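Local atomic coordinates of glycosyl hydrolase, family 38 (Enterococcus faecalis, PDB entry 5KBP), a protein that probably hydrolyses alpha-mannosidic linkages in carbohydrates. Residues E493-E498 with S598-S603. Residues are numbered along the deposited sequence; the frame is centred on the assembly and turned at random.
Sequences ELSVKE and SPVKAS
The carbonyl O of Lys601, the residue whose side chain faces Glu493 across this contact, is held twice by Ser598: its OG donates to that O over 2.7 Å, in the carbonyl plane and on a lone pair, while its backbone N adds a weak bond. Ser598 OG in turn accepts a weak bond from Val600 N (3.3 Å), as in an ST turn. The tight bend thus braced presents Val600 and Lys601 to strand 483-499.

The meeting itself is light and made by side chains alone. Glu493, its CG anti to the backbone N (chi1 -163°), reaches out to cross the extended Lys601 chain at about a right angle. Glu493 OE2 lies 3.8 Å from Lys601 CD and 4.2 Å from Lys601 NZ, beyond a salt bridge, though the opposite charges may attract; OE1 is instead paired with Arg464. Ser495 OG approaches Val600 CG1 at 4.1 Å, and Phe517 touches both residues.

The example illustrates how two beta domains can meet without sharing a sheet: the central strand of a three-stranded antiparallel sheet rests against the turn of the beta hairpin formed by strands 591-597 and 601-613, at the margin of a large, nine-stranded antiparallel sheet.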
ATOM      1  N   GLU A 493       0.447 -28.804  23.948  1.00 65.88           N
ATOM      2  CA  GLU A 493       0.984 -27.789  24.845  1.00 67.48           C
ATOM      3  C   GLU A 493       2.192 -28.362  25.575  1.00 68.04           C
ATOM      4  O   GLU A 493       2.083 -29.401  26.236  1.00 73.52           O
ATOM      5  CB  GLU A 493      -0.082 -27.327  25.837  1.00 69.94           C
ATOM      6  CG  GLU A 493       0.233 -26.021  26.540  1.00 80.11           C
ATOM      7  CD  GLU A 493      -0.919 -25.531  27.396  1.00 90.09           C
ATOM      8  OE1 GLU A 493      -1.619 -26.376  27.994  1.00 92.93           O
ATOM      9  OE2 GLU A 493      -1.131 -24.303  27.464  1.00 92.70           O
ATOM     10  N   LEU A 494       3.335 -27.691  25.457  1.00 64.14           N
ATOM     11  CA  LEU A 494       4.565 -28.116  26.105  1.00 62.96           C
ATOM     12  C   LEU A 494       5.036 -27.054  27.090  1.00 62.94           C
ATOM     13  O   LEU A 494       4.790 -25.858  26.904  1.00 57.81           O
ATOM     14  CB  LEU A 494       5.676 -28.395  25.080  1.00 59.65           C
ATOM     15  CG  LEU A 494       5.470 -29.558  24.106  1.00 62.60           C
ATOM     16  CD1 LEU A 494       6.706 -29.755  23.244  1.00 68.80           C
ATOM     17  CD2 LEU A 494       5.134 -30.834  24.856  1.00 64.52           C
ATOM     18  N   SER A 495       5.716 -27.504  28.140  1.00 62.15           N
ATOM     19  CA  SER A 495       6.291 -26.626  29.159  1.00 63.09           C
ATOM     20  C   SER A 495       7.806 -26.646  28.986  1.00 64.90           C
ATOM     21  O   SER A 495       8.478 -27.583  29.426  1.00 69.27           O
ATOM     22  CB  SER A 495       5.880 -27.070  30.559  1.00 67.09           C
ATOM     23  OG  SER A 495       6.449 -26.230  31.549  1.00 69.42           O
ATOM     24  N   VAL A 496       8.339 -25.612  28.340  1.00 59.47           N
ATOM     25  CA  VAL A 496       9.766 -25.500  28.057  1.00 58.86           C
ATOM     26  C   VAL A 496      10.415 -24.659  29.148  1.00 64.74           C
ATOM     27  O   VAL A 496       9.976 -23.534  29.421  1.00 65.61           O
ATOM     28  CB  VAL A 496      10.011 -24.892  26.666  1.00 58.81           C
ATOM     29  CG1 VAL A 496      11.495 -24.661  26.439  1.00 59.66           C
ATOM     30  CG2 VAL A 496       9.436 -25.800  25.590  1.00 55.45           C
ATOM     31  N   LYS A 497      11.464 -25.199  29.765  1.00 69.26           N
ATOM     32  CA  LYS A 497      12.108 -24.588  30.924  1.00 65.17           C
ATOM     33  C   LYS A 497      13.573 -24.318  30.602  1.00 70.63           C
ATOM     34  O   LYS A 497      14.369 -25.255  30.479  1.00 69.98           O
ATOM     35  CB  LYS A 497      11.976 -25.490  32.150  1.00 57.57           C
ATOM     36  CG  LYS A 497      12.612 -24.937  33.413  1.00 60.21           C
ATOM     37  CD  LYS A 497      12.426 -25.896  34.578  1.00 68.63           C
ATOM     38  CE  LYS A 497      13.090 -25.378  35.845  1.00 76.13           C
ATOM     39  NZ  LYS A 497      12.912 -26.325  36.982  1.00 77.30           N
ATOM     40  N   GLU A 498      13.919 -23.035  30.469  1.00 74.48           N
ATOM     41  CA  GLU A 498      15.305 -22.586  30.302  1.00 76.13           C
ATOM     42  C   GLU A 498      15.979 -23.256  29.105  1.00 67.50           C
ATOM     43  O   GLU A 498      17.047 -23.862  29.220  1.00 65.89           O
ATOM     44  CB  GLU A 498      16.114 -22.815  31.582  1.00 81.60           C
ATOM     45  CG  GLU A 498      15.628 -22.011  32.774  1.00 93.62           C
ATOM     46  CD  GLU A 498      16.557 -22.113  33.967  1.00105.11           C
ATOM     47  OE1 GLU A 498      16.539 -21.198  34.815  1.00107.10           O
ATOM     48  OE2 GLU A 498      17.312 -23.105  34.053  1.00109.43           O
ATOM     49  N   SER A 598      -3.850 -24.763  35.297  1.00 65.02           N
ATOM     50  CA  SER A 598      -3.095 -26.004  35.183  1.00 58.60           C
ATOM     51  C   SER A 598      -1.879 -25.888  36.090  1.00 62.03           C
ATOM     52  O   SER A 598      -1.564 -24.802  36.583  1.00 68.58           O
ATOM     53  CB  SER A 598      -2.674 -26.268  33.732  1.00 50.75           C
ATOM     54  OG  SER A 598      -1.653 -25.374  33.327  1.00 57.90           O
ATOM     55  N   PRO A 599      -1.185 -27.003  36.341  1.00 61.65           N
ATOM     56  CA  PRO A 599       0.043 -26.918  37.150  1.00 65.51           C
ATOM     57  C   PRO A 599       1.139 -26.071  36.525  1.00 65.06           C
ATOM     58  O   PRO A 599       2.078 -25.685  37.234  1.00 76.31           O
ATOM     59  CB  PRO A 599       0.477 -28.384  37.281  1.00 68.77           C
ATOM     60  CG  PRO A 599      -0.784 -29.156  37.140  1.00 73.41           C
ATOM     61  CD  PRO A 599      -1.607 -28.400  36.138  1.00 61.84           C
ATOM     62  N   VAL A 600       1.056 -25.761  35.233  1.00 59.05           N
ATOM     63  CA  VAL A 600       2.112 -25.025  34.547  1.00 63.25           C
ATOM     64  C   VAL A 600       1.661 -23.672  34.020  1.00 61.57           C
ATOM     65  O   VAL A 600       2.520 -22.848  33.669  1.00 61.63           O
ATOM     66  CB  VAL A 600       2.721 -25.854  33.395  1.00 57.77           C
ATOM     67  CG1 VAL A 600       3.272 -27.172  33.919  1.00 57.38           C
ATOM     68  CG2 VAL A 600       1.686 -26.092  32.307  1.00 52.46           C
ATOM     69  N   LYS A 601       0.358 -23.400  33.948  1.00 62.96           N
ATOM     70  CA  LYS A 601      -0.108 -22.161  33.346  1.00 66.24           C
ATOM     71  C   LYS A 601      -1.530 -21.872  33.807  1.00 69.96           C
ATOM     72  O   LYS A 601      -2.367 -22.776  33.860  1.00 72.42           O
ATOM     73  CB  LYS A 601      -0.047 -22.238  31.815  1.00 58.15           C
ATOM     74  CG  LYS A 601      -0.544 -20.995  31.098  1.00 56.47           C
ATOM     75  CD  LYS A 601      -0.469 -21.175  29.591  1.00 56.12           C
ATOM     76  CE  LYS A 601      -1.007 -19.958  28.859  1.00 65.48           C
ATOM     77  NZ  LYS A 601      -0.918 -20.126  27.382  1.00 75.10           N
ATOM     78  N   ALA A 602      -1.788 -20.607  34.134  1.00 62.12           N
ATOM     79  CA  ALA A 602      -3.113 -20.156  34.529  1.00 58.07           C
ATOM     80  C   ALA A 602      -3.311 -18.730  34.037  1.00 61.42           C
ATOM     81  O   ALA A 602      -2.368 -17.937  33.998  1.00 58.73           O
ATOM     82  CB  ALA A 602      -3.310 -20.228  36.047  1.00 54.48           C
ATOM     83  N   SER A 603      -4.548 -18.413  33.658  1.00 57.86           N
ATOM     84  CA  SER A 603      -4.874 -17.097  33.129  1.00 60.22           C
ATOM     85  C   SER A 603      -6.235 -16.653  33.642  1.00 62.41           C
ATOM     86  O   SER A 603      -7.146 -17.466  33.823  1.00 58.51           O
ATOM     87  CB  SER A 603      -4.873 -17.084  31.593  1.00 57.13           C
ATOM     88  OG  SER A 603      -5.934 -17.870  31.078  1.00 67.33           O
TER